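PDB 3N7L: neurotoxin from Clostridium botulinum, which probably binds gangliosides on the nerve-cell surface through this receptor-binding domain of botulinum neurotoxin serotype D/C. Local coordinates for residues W204-Y209 with N225-T230; R298-L303 with A369-L374; G326-P331 with I403-S408; Y382-G387 with H394-P399. All blocks are in the same frame, centred on the assembly; numbering follows the deposited sequence.

Contact 1: W204-Y209 with N225-T230; sequences WIRDFY and NSLQYT
A loop-on-strand contact: L227, the first residue past the end of helix 217-226, lies against R206, D207 and Y209 of strand 202-211 in the lectin-like N-terminal half of the domain. The positive phi of D207 (47°) breaks the usual alternation of the strand, and all three residues direct their CB toward the loop. R206 reaches L227 with its guanidinium, CG standing anti to the backbone N (chi1 166°) before the chain bends twice. The L227 carbonyl lies at the guanidinium edge, near its plane, but R206 NH1 and L227 O are modelled too close together for the bonding to be trusted. The guanidinium has a sound partner within the strand: R206 NE donates to D207 OD2 at 2.9 Å, nearly straight (171°), on the anti lone pair of that oxygen, a salt bridge between neighbours in sequence. The apolar part is thin. L227 CD2 comes to 4.3 Å from D207 CB and 4.5 Å from Y209 CE1. D207 O lies over the rim of one face of the Y209 ring. Strand 202-211 runs between strands 72-82 and 7-14; W78 of the first makes a cation-pi contact with R206, and Q12 of the second hydrogen-bonds Y209 OH.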
# COMPACT_ATOMS: atom_id res chain seq x y z
N TRP A 204 8.78 0.99 8.19
CA TRP A 204 9.22 2.16 7.44
C TRP A 204 8.30 3.30 7.85
O TRP A 204 7.09 3.14 7.89
CB TRP A 204 9.08 1.93 5.93
CG TRP A 204 10.02 0.93 5.34
CD1 TRP A 204 11.21 1.19 4.72
CD2 TRP A 204 9.84 -0.48 5.29
NE1 TRP A 204 11.78 0.02 4.28
CE2 TRP A 204 10.96 -1.02 4.61
CE3 TRP A 204 8.84 -1.35 5.74
CZ2 TRP A 204 11.10 -2.40 4.38
CZ3 TRP A 204 8.98 -2.72 5.51
CH2 TRP A 204 10.11 -3.23 4.84
N ILE A 205 8.88 4.46 8.15
CA ILE A 205 8.09 5.62 8.53
C ILE A 205 8.43 6.78 7.61
O ILE A 205 9.58 6.95 7.21
CB ILE A 205 8.36 6.06 9.97
CG1 ILE A 205 7.86 5.00 10.95
CG2 ILE A 205 7.69 7.41 10.24
CD1 ILE A 205 6.36 4.75 10.88
N ARG A 206 7.42 7.58 7.29
CA ARG A 206 7.61 8.70 6.40
C ARG A 206 6.70 9.87 6.82
O ARG A 206 5.54 9.66 7.14
CB ARG A 206 7.29 8.23 4.98
CG ARG A 206 7.11 9.31 3.98
CD ARG A 206 6.07 8.93 2.96
NE ARG A 206 5.41 10.15 2.53
CZ ARG A 206 4.53 10.25 1.55
NH1 ARG A 206 4.02 11.44 1.29
NH2 ARG A 206 4.16 9.19 0.84
N ASP A 207 7.26 11.08 6.84
CA ASP A 207 6.52 12.29 7.19
C ASP A 207 5.66 12.21 8.46
O ASP A 207 4.44 12.24 8.41
CB ASP A 207 5.63 12.73 6.02
CG ASP A 207 6.45 13.20 4.82
OD1 ASP A 207 7.25 14.14 4.98
OD2 ASP A 207 6.29 12.63 3.72
N PHE A 208 6.32 12.11 9.61
CA PHE A 208 5.63 12.04 10.89
C PHE A 208 5.35 13.47 11.36
O PHE A 208 6.27 14.23 11.64
CB PHE A 208 6.50 11.33 11.92
CG PHE A 208 5.82 11.10 13.24
CD1 PHE A 208 5.09 9.94 13.47
CD2 PHE A 208 5.91 12.05 14.26
CE1 PHE A 208 4.45 9.72 14.69
CE2 PHE A 208 5.27 11.85 15.49
CZ PHE A 208 4.54 10.68 15.70
N TYR A 209 4.07 13.82 11.43
CA TYR A 209 3.66 15.16 11.84
C TYR A 209 2.79 15.17 13.10
O TYR A 209 2.14 14.18 13.43
CB TYR A 209 2.82 15.83 10.74
CG TYR A 209 3.46 15.97 9.38
CD1 TYR A 209 2.68 16.36 8.29
CD2 TYR A 209 4.82 15.75 9.17
CE1 TYR A 209 3.23 16.53 7.02
CE2 TYR A 209 5.39 15.92 7.90
CZ TYR A 209 4.58 16.31 6.83
OH TYR A 209 5.11 16.47 5.57
N ASN A 225 -3.89 13.30 0.58
CA ASN A 225 -3.62 13.46 -0.84
C ASN A 225 -2.39 14.30 -1.17
O ASN A 225 -1.65 13.97 -2.10
CB ASN A 225 -4.86 14.04 -1.52
CG ASN A 225 -6.02 13.06 -1.54
OD1 ASN A 225 -7.19 13.44 -1.47
ND2 ASN A 225 -5.69 11.77 -1.65
N SER A 226 -2.15 15.37 -0.42
CA SER A 226 -1.01 16.25 -0.68
C SER A 226 0.35 15.57 -0.49
O SER A 226 1.36 16.06 -0.99
CB SER A 226 -1.08 17.49 0.22
OG SER A 226 -0.75 17.16 1.56
N LEU A 227 0.37 14.46 0.25
CA LEU A 227 1.62 13.74 0.49
C LEU A 227 1.85 12.65 -0.55
O LEU A 227 2.77 11.84 -0.43
CB LEU A 227 1.60 13.11 1.90
CG LEU A 227 2.04 13.98 3.09
CD1 LEU A 227 1.40 15.35 3.01
CD2 LEU A 227 1.66 13.28 4.39
N GLN A 228 1.02 12.63 -1.59
CA GLN A 228 1.15 11.62 -2.63
C GLN A 228 1.28 12.21 -4.02
O GLN A 228 0.90 13.36 -4.26
CB GLN A 228 -0.08 10.71 -2.64
CG GLN A 228 -0.22 9.78 -1.47
CD GLN A 228 -1.51 9.00 -1.52
OE1 GLN A 228 -2.57 9.51 -1.17
NE2 GLN A 228 -1.43 7.75 -1.99
N TYR A 229 1.85 11.42 -4.93
CA TYR A 229 1.95 11.80 -6.33
C TYR A 229 0.88 10.89 -6.92
O TYR A 229 1.15 9.76 -7.31
CB TYR A 229 3.32 11.45 -6.91
CG TYR A 229 4.42 12.37 -6.45
CD1 TYR A 229 5.21 12.05 -5.34
CD2 TYR A 229 4.68 13.58 -7.11
CE1 TYR A 229 6.23 12.90 -4.91
CE2 TYR A 229 5.69 14.44 -6.69
CZ TYR A 229 6.47 14.09 -5.59
OH TYR A 229 7.48 14.92 -5.16
N THR A 230 -0.34 11.40 -6.95
CA THR A 230 -1.48 10.61 -7.41
C THR A 230 -1.45 10.06 -8.84
O THR A 230 -2.25 9.19 -9.15
CB THR A 230 -2.79 11.39 -7.21
OG1 THR A 230 -2.78 12.59 -7.99
CG2 THR A 230 -2.96 11.75 -5.73

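Contact 2: R298-L303 with A369-L374; sequences RGENVL and ATTNRL
E300 and R373 meet in a salt bridge: R373 NH1 donates to E300 OE2 at 2.9 Å, with a bent N-H...O angle of 143°. The oxygen lies in the guanidinium plane, whereas the donor meets the carboxylate on its syn side, a little out of plane; the two flat groups are nearly coplanar, 27° apart. R373 is extended from CG to NE, and E300 folds back at chi2 (-67°) to bring its end across to it. One water bridges the same groups. It donates to E300 OE1 at 2.5 Å and to T371 O at 2.6 Å, and accepts from R373 NE at 3.0 Å, so both carboxylate oxygens are engaged and the arginine is held through two nitrogens. F364 adds a cation-pi contact to R373.

Both segments belong to the beta-trefoil half of the domain: residues 369-374 close the turn between strands 359-366 and 373-384, and the segment R298-L303 leads into strand 302-308. The turn is braced internally by an ST turn, in which T370 OG1 accepts from N372 N at 3.3 Å and also from N372 ND2, and is itself hydrogen-bonded to S367 O.

Apolar contact is made by V302, whose two methyls divide the loop between them. V302 CG1 lies 4.4 Å from A369 CB, and V302 CG2 lies 4.0 Å from T371 CG2. Carbonyl oxygens border these methyls too, A369 O beside V302 CG1 and E300 O beside T371 CG2. R289 touches both V302 and A369 from the loop after strand 283-287.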
# COMPACT_ATOMS: atom_id res chain seq x y z
N ARG A 298 3.34 5.80 -14.92
CA ARG A 298 2.39 6.87 -14.61
C ARG A 298 1.09 6.76 -15.37
O ARG A 298 1.01 6.10 -16.41
CB ARG A 298 3.03 8.23 -14.91
CG ARG A 298 4.19 8.58 -14.00
CD ARG A 298 4.62 10.04 -14.18
NE ARG A 298 5.61 10.44 -13.19
CZ ARG A 298 6.86 10.00 -13.18
NH1 ARG A 298 7.26 9.15 -14.12
NH2 ARG A 298 7.70 10.39 -12.23
N GLY A 299 0.07 7.44 -14.85
CA GLY A 299 -1.26 7.45 -15.44
C GLY A 299 -1.36 7.15 -16.93
O GLY A 299 -1.17 6.01 -17.35
N GLU A 300 -1.65 8.16 -17.73
CA GLU A 300 -1.83 7.98 -19.17
C GLU A 300 -0.71 7.34 -20.00
O GLU A 300 -0.71 7.48 -21.22
CB GLU A 300 -2.20 9.33 -19.79
CG GLU A 300 -3.61 9.76 -19.47
CD GLU A 300 -4.65 8.87 -20.13
OE1 GLU A 300 -4.74 8.87 -21.37
OE2 GLU A 300 -5.36 8.15 -19.40
N ASN A 301 0.22 6.63 -19.37
CA ASN A 301 1.30 5.98 -20.12
C ASN A 301 0.76 4.85 -20.99
O ASN A 301 -0.21 4.18 -20.62
CB ASN A 301 2.35 5.38 -19.18
CG ASN A 301 3.24 6.42 -18.53
OD1 ASN A 301 3.02 7.63 -18.65
ND2 ASN A 301 4.26 5.95 -17.83
N VAL A 302 1.37 4.65 -22.16
CA VAL A 302 0.99 3.56 -23.04
C VAL A 302 2.10 2.53 -22.85
O VAL A 302 3.28 2.87 -22.92
CB VAL A 302 0.93 4.00 -24.52
CG1 VAL A 302 0.42 2.85 -25.39
CG2 VAL A 302 -0.00 5.21 -24.66
N LEU A 303 1.73 1.27 -22.59
CA LEU A 303 2.72 0.23 -22.32
C LEU A 303 2.28 -1.16 -22.78
O LEU A 303 1.19 -1.34 -23.31
CB LEU A 303 2.98 0.21 -20.81
CG LEU A 303 1.70 0.20 -19.94
CD1 LEU A 303 1.09 -1.19 -19.92
CD2 LEU A 303 2.02 0.64 -18.51
N ALA A 369 -1.22 1.72 -30.16
CA ALA A 369 -0.27 2.32 -29.23
C ALA A 369 -0.44 3.83 -28.98
O ALA A 369 0.53 4.51 -28.65
CB ALA A 369 1.16 2.02 -29.68
N THR A 370 -1.65 4.35 -29.17
CA THR A 370 -1.92 5.77 -28.89
C THR A 370 -2.68 5.81 -27.56
O THR A 370 -2.90 4.78 -26.93
CB THR A 370 -2.80 6.44 -29.99
OG1 THR A 370 -4.07 5.78 -30.06
CG2 THR A 370 -2.11 6.39 -31.35
N THR A 371 -3.09 7.00 -27.14
CA THR A 371 -3.84 7.12 -25.89
C THR A 371 -5.35 6.96 -26.12
O THR A 371 -6.16 7.15 -25.21
CB THR A 371 -3.59 8.48 -25.21
OG1 THR A 371 -3.65 9.53 -26.18
CG2 THR A 371 -2.22 8.49 -24.53
N ASN A 372 -5.72 6.60 -27.35
CA ASN A 372 -7.12 6.38 -27.69
C ASN A 372 -7.53 5.01 -27.19
O ASN A 372 -6.91 4.00 -27.53
CB ASN A 372 -7.32 6.49 -29.20
CG ASN A 372 -6.96 7.87 -29.73
OD1 ASN A 372 -7.53 8.87 -29.31
ND2 ASN A 372 -6.01 7.92 -30.65
N ARG A 373 -8.60 4.97 -26.40
CA ARG A 373 -9.08 3.72 -25.81
C ARG A 373 -10.07 2.96 -26.67
O ARG A 373 -10.97 3.54 -27.27
CB ARG A 373 -9.70 4.02 -24.45
CG ARG A 373 -8.79 4.82 -23.54
CD ARG A 373 -9.45 5.14 -22.21
NE ARG A 373 -8.56 5.91 -21.35
CZ ARG A 373 -8.84 6.25 -20.09
NH1 ARG A 373 -7.97 6.95 -19.38
NH2 ARG A 373 -9.99 5.88 -19.55
N LEU A 374 -9.90 1.64 -26.70
CA LEU A 374 -10.78 0.75 -27.47
C LEU A 374 -11.54 -0.21 -26.57
O LEU A 374 -12.54 -0.79 -26.98
CB LEU A 374 -9.97 -0.07 -28.47
CG LEU A 374 -9.20 0.68 -29.55
CD1 LEU A 374 -8.51 -0.33 -30.46
CD2 LEU A 374 -10.17 1.54 -30.35
O HOH W 1 -6.53 7.70 -22.74

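Contact 3: G326-P331 with I403-S408; sequences GTDLVP and IEHYAS. With SO4 (sulfate ion), chain D.
V330 and I403 meet through branches set by their torsions: V330 CG1 stands between its own backbone N and carbonyl carbon (chi1 54°), and I403 carries CG1 anti to its carbonyl carbon (chi1 -61°), which brings I403 CD1 to 3.7 Å from V330 CG1. Beside this apolar touch lies the polar core of the contact. I403 N donates to D328 O at 2.7 Å and 163°, the donor tilted somewhat from the carbonyl plane. D328 is the third residue of a type II turn from G326 to L329, closed by L329 N to G326 O at 3.2 Å; D328 points its CB toward 403-408 and offers its carbonyl to I403.

The D328 carboxylate lies beside E404 and H405, in the loop after strand 394-402. Its OD2 lies 3.7 Å from H405 ND1, oblique to the ring, and D328 OD1 stands 5.5 Å from E404 OE1, a like-charge approach that may raise the proton affinity of either. E404 N is buried here and has no partner in the model. Over one face of the H405 ring lies E404 CG. On the turn itself D328 N donates to O3 of a sulfate at 2.7 Å, an ion from the crystallisation liquor, probably, that N324 also binds. Strand 329-335 starts at this turn and pairs with strand 394-402, where V330 bonds I401, while L365 of strand 359-366 packs on I403.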
# COMPACT_ATOMS: atom_id res chain seq x y z
N GLY A 326 -18.15 -14.25 -26.58
CA GLY A 326 -19.26 -13.36 -26.30
C GLY A 326 -19.14 -12.05 -27.06
O GLY A 326 -18.07 -11.72 -27.58
N THR A 327 -20.24 -11.30 -27.12
CA THR A 327 -20.26 -10.03 -27.83
C THR A 327 -19.26 -9.05 -27.22
O THR A 327 -19.25 -8.84 -26.01
CB THR A 327 -21.66 -9.38 -27.78
OG1 THR A 327 -22.63 -10.30 -28.29
CG2 THR A 327 -21.69 -8.12 -28.63
N ASP A 328 -18.42 -8.46 -28.07
CA ASP A 328 -17.42 -7.49 -27.64
C ASP A 328 -16.38 -8.03 -26.66
O ASP A 328 -15.77 -7.26 -25.91
CB ASP A 328 -18.10 -6.27 -27.02
CG ASP A 328 -19.00 -5.55 -28.00
OD1 ASP A 328 -18.51 -5.14 -29.07
OD2 ASP A 328 -20.20 -5.39 -27.68
N LEU A 329 -16.17 -9.34 -26.65
CA LEU A 329 -15.18 -9.93 -25.77
C LEU A 329 -14.05 -10.57 -26.56
O LEU A 329 -14.28 -11.29 -27.52
CB LEU A 329 -15.82 -10.98 -24.86
CG LEU A 329 -16.83 -10.45 -23.84
CD1 LEU A 329 -17.56 -11.63 -23.19
CD2 LEU A 329 -16.11 -9.62 -22.79
N VAL A 330 -12.81 -10.27 -26.17
CA VAL A 330 -11.66 -10.85 -26.84
C VAL A 330 -10.67 -11.28 -25.75
O VAL A 330 -10.29 -10.48 -24.89
CB VAL A 330 -11.01 -9.82 -27.82
CG1 VAL A 330 -10.68 -8.53 -27.08
CG2 VAL A 330 -9.76 -10.42 -28.45
N PRO A 331 -10.27 -12.56 -25.76
CA PRO A 331 -9.34 -13.02 -24.73
C PRO A 331 -7.94 -12.46 -24.90
O PRO A 331 -7.52 -12.13 -26.00
CB PRO A 331 -9.36 -14.53 -24.91
CG PRO A 331 -9.45 -14.65 -26.40
CD PRO A 331 -10.51 -13.61 -26.76
N ILE A 403 -14.53 -4.88 -25.56
CA ILE A 403 -14.25 -3.85 -26.55
C ILE A 403 -14.94 -2.48 -26.52
O ILE A 403 -14.52 -1.60 -25.78
CB ILE A 403 -14.36 -4.46 -27.97
CG1 ILE A 403 -13.33 -5.57 -28.10
CG2 ILE A 403 -14.08 -3.41 -29.04
CD1 ILE A 403 -11.91 -5.13 -27.76
N GLU A 404 -15.98 -2.30 -27.31
CA GLU A 404 -16.62 -0.99 -27.39
C GLU A 404 -17.52 -0.53 -26.25
O GLU A 404 -17.47 0.62 -25.84
CB GLU A 404 -17.39 -0.89 -28.70
CG GLU A 404 -17.92 0.48 -29.01
CD GLU A 404 -18.79 0.48 -30.24
OE1 GLU A 404 -18.36 -0.10 -31.26
OE2 GLU A 404 -19.90 1.07 -30.19
N HIS A 405 -18.35 -1.43 -25.75
CA HIS A 405 -19.27 -1.07 -24.69
C HIS A 405 -18.86 -1.63 -23.34
O HIS A 405 -19.07 -2.81 -23.06
CB HIS A 405 -20.68 -1.54 -25.06
CG HIS A 405 -21.12 -1.09 -26.43
ND1 HIS A 405 -20.76 -1.76 -27.58
CD2 HIS A 405 -21.82 -0.01 -26.83
CE1 HIS A 405 -21.23 -1.11 -28.63
NE2 HIS A 405 -21.88 -0.04 -28.20
N TYR A 406 -18.28 -0.78 -22.50
CA TYR A 406 -17.82 -1.19 -21.18
C TYR A 406 -18.05 -0.15 -20.08
O TYR A 406 -17.30 -0.09 -19.11
CB TYR A 406 -16.34 -1.56 -21.25
CG TYR A 406 -15.43 -0.45 -21.74
CD1 TYR A 406 -14.93 0.50 -20.86
CD2 TYR A 406 -15.08 -0.36 -23.08
CE1 TYR A 406 -14.09 1.53 -21.30
CE2 TYR A 406 -14.24 0.66 -23.54
CZ TYR A 406 -13.75 1.60 -22.64
OH TYR A 406 -12.93 2.61 -23.09
N ALA A 407 -19.08 0.67 -20.24
CA ALA A 407 -19.38 1.70 -19.24
C ALA A 407 -19.66 1.07 -17.88
O ALA A 407 -19.21 1.58 -16.85
CB ALA A 407 -20.57 2.54 -19.70
N SER A 408 -20.40 -0.04 -17.86
CA SER A 408 -20.72 -0.71 -16.61
C SER A 408 -19.49 -1.31 -15.94
O SER A 408 -19.40 -1.33 -14.71
CB SER A 408 -21.75 -1.82 -16.85
OG SER A 408 -22.97 -1.27 -17.30
S SO4 D . -18.67 -10.12 -31.51
O1 SO4 D . -19.50 -11.29 -31.17
O2 SO4 D . -17.78 -10.45 -32.64
O3 SO4 D . -17.84 -9.71 -30.34
O4 SO4 D . -19.56 -9.00 -31.87

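Contact 4: Y382-G387 with H394-P399; sequences YSFKLG and HEYLIP. With SO4 (sulfate ion), chain B.
F384 O takes the H394 N-H at 2.8 Å, nearly straight (167°), and lies at the edge of the Y396 ring, 3.6 Å from Y396 CE2. F384 N returns the pairing to H394 O at 3.0 Å, and Y382 and Y396 form the second hydrogen-bonded pair of this antiparallel hairpin. Between them S383 and E395 are a non-hydrogen-bonded pair, with S383 CB 3.5 Å from E395 OE1; E395 OE2 is held by S381. The side chains of Y382, F384, H394 and Y396 share one face of the sheet, with S383 and E395 on the other. F384 holds CG between its backbone N and carbonyl carbon (chi1 62°), which presents its ring face to the edge of Y396 in a T-shaped stack, centroids 5.7 Å apart and planes at 76°. L386 CD1 sits over a face of the Y396 ring, 4.0 Å from its centroid, as a CH-pi contact, and Y396 OH is bonded to D389 and K262. At the loop end of the hairpin H394 NE2 donates to O4 of a sulfate at 2.8 Å, an ion also bound by backbone N of Y390, W391 and F392. Strand 394-402 runs between strands 373-384 and 329-335, and V267 of strand 265-270 backs L386 and Y396.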
# COMPACT_ATOMS: atom_id res chain seq x y z
N TYR A 382 -14.68 -18.65 -19.12
CA TYR A 382 -15.33 -18.98 -20.37
C TYR A 382 -15.01 -20.40 -20.79
O TYR A 382 -13.92 -20.92 -20.51
CB TYR A 382 -14.92 -18.00 -21.46
CG TYR A 382 -15.26 -16.58 -21.09
CD1 TYR A 382 -14.36 -15.78 -20.39
CD2 TYR A 382 -16.52 -16.04 -21.39
CE1 TYR A 382 -14.69 -14.50 -19.99
CE2 TYR A 382 -16.86 -14.75 -20.99
CZ TYR A 382 -15.94 -13.99 -20.29
OH TYR A 382 -16.28 -12.72 -19.87
N SER A 383 -15.96 -21.04 -21.46
CA SER A 383 -15.80 -22.41 -21.91
C SER A 383 -15.37 -22.50 -23.36
O SER A 383 -16.14 -22.20 -24.27
CB SER A 383 -17.11 -23.17 -21.71
OG SER A 383 -17.02 -24.49 -22.22
N PHE A 384 -14.12 -22.91 -23.58
CA PHE A 384 -13.62 -23.08 -24.93
C PHE A 384 -12.44 -24.05 -24.93
O PHE A 384 -12.27 -24.81 -23.97
CB PHE A 384 -13.26 -21.73 -25.59
CG PHE A 384 -12.17 -20.95 -24.90
CD1 PHE A 384 -10.98 -20.66 -25.57
CD2 PHE A 384 -12.34 -20.45 -23.61
CE1 PHE A 384 -9.98 -19.89 -24.96
CE2 PHE A 384 -11.35 -19.67 -22.99
CZ PHE A 384 -10.17 -19.39 -23.67
N LYS A 385 -11.63 -24.04 -25.98
CA LYS A 385 -10.50 -24.95 -26.06
C LYS A 385 -9.15 -24.26 -26.19
O LYS A 385 -8.98 -23.34 -27.00
CB LYS A 385 -10.71 -25.91 -27.25
CG LYS A 385 -12.03 -26.69 -27.18
CD LYS A 385 -12.23 -27.57 -28.40
CE LYS A 385 -13.49 -28.42 -28.26
NZ LYS A 385 -13.75 -29.23 -29.47
N LEU A 386 -8.18 -24.71 -25.40
CA LEU A 386 -6.82 -24.17 -25.42
C LEU A 386 -5.81 -25.31 -25.46
O LEU A 386 -6.06 -26.39 -24.92
CB LEU A 386 -6.55 -23.30 -24.17
CG LEU A 386 -7.24 -21.94 -24.05
CD1 LEU A 386 -6.96 -21.34 -22.67
CD2 LEU A 386 -6.74 -21.01 -25.15
N GLY A 387 -4.68 -25.05 -26.11
CA GLY A 387 -3.64 -26.06 -26.21
C GLY A 387 -4.08 -27.38 -26.81
O GLY A 387 -4.63 -27.42 -27.91
N HIS A 394 -13.67 -26.51 -22.18
CA HIS A 394 -13.34 -26.47 -20.76
C HIS A 394 -13.45 -25.04 -20.26
O HIS A 394 -13.16 -24.10 -21.00
CB HIS A 394 -11.90 -26.95 -20.53
CG HIS A 394 -11.63 -28.31 -21.09
ND1 HIS A 394 -11.83 -29.47 -20.37
CD2 HIS A 394 -11.20 -28.70 -22.32
CE1 HIS A 394 -11.54 -30.51 -21.13
NE2 HIS A 394 -11.16 -30.07 -22.31
N GLU A 395 -13.88 -24.89 -19.01
CA GLU A 395 -14.01 -23.57 -18.40
C GLU A 395 -12.61 -23.09 -18.03
O GLU A 395 -11.85 -23.81 -17.39
CB GLU A 395 -14.88 -23.64 -17.14
CG GLU A 395 -16.38 -23.78 -17.42
CD GLU A 395 -17.05 -22.46 -17.81
OE1 GLU A 395 -18.15 -22.49 -18.41
OE2 GLU A 395 -16.49 -21.38 -17.50
N TYR A 396 -12.27 -21.88 -18.46
CA TYR A 396 -10.98 -21.28 -18.15
C TYR A 396 -11.22 -19.88 -17.61
O TYR A 396 -12.00 -19.11 -18.19
CB TYR A 396 -10.10 -21.17 -19.41
CG TYR A 396 -9.58 -22.50 -19.92
CD1 TYR A 396 -8.66 -23.24 -19.18
CD2 TYR A 396 -10.05 -23.03 -21.12
CE1 TYR A 396 -8.21 -24.49 -19.63
CE2 TYR A 396 -9.61 -24.28 -21.57
CZ TYR A 396 -8.70 -25.00 -20.82
OH TYR A 396 -8.28 -26.24 -21.25
N LEU A 397 -10.56 -19.56 -16.50
CA LEU A 397 -10.66 -18.23 -15.92
C LEU A 397 -9.56 -17.50 -16.68
O LEU A 397 -8.38 -17.85 -16.57
CB LEU A 397 -10.35 -18.27 -14.42
CG LEU A 397 -10.39 -16.94 -13.66
CD1 LEU A 397 -11.76 -16.28 -13.82
CD2 LEU A 397 -10.08 -17.20 -12.19
N ILE A 398 -9.95 -16.49 -17.45
CA ILE A 398 -8.99 -15.78 -18.27
C ILE A 398 -9.09 -14.27 -18.26
O ILE A 398 -10.12 -13.70 -17.91
CB ILE A 398 -9.15 -16.18 -19.75
CG1 ILE A 398 -10.56 -15.76 -20.23
CG2 ILE A 398 -8.97 -17.68 -19.94
CD1 ILE A 398 -10.70 -15.66 -21.73
N PRO A 399 -7.99 -13.60 -18.64
CA PRO A 399 -8.00 -12.14 -18.69
C PRO A 399 -8.75 -11.91 -20.02
O PRO A 399 -8.49 -12.60 -21.00
CB PRO A 399 -6.51 -11.79 -18.77
CG PRO A 399 -5.93 -12.95 -19.50
CD PRO A 399 -6.65 -14.14 -18.93
S SO4 B . -10.13 -33.04 -24.22
O1 SO4 B . -11.00 -34.01 -23.54
O2 SO4 B . -9.63 -33.63 -25.47
O3 SO4 B . -8.98 -32.69 -23.35
O4 SO4 B . -10.92 -31.83 -24.51

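Contacts 2, 3 and 4 share the beta-trefoil sheet, while contact 1 lies where the lectin-like half gives way to it; contact 1 comes within about 6 Å of contact 2 at the nearest atoms, without touching. Contacts 3 and 4, centres about 17 Å apart, touch through P331 CB and I398 CD1 at 3.6 Å and through L329 CD1 and Y382 OH at 3.7 Å. Contact 2, its centre about 18 Å from contact 3, meets it where R373 CB packs on Y406 OH at 3.8 Å. Contact 4 forms the base of the hairpin whose loop, with W391 and F392, is probably the ganglioside-binding loop, and contact 3 joins the turn G326-L329 to the loop after strand 394-402.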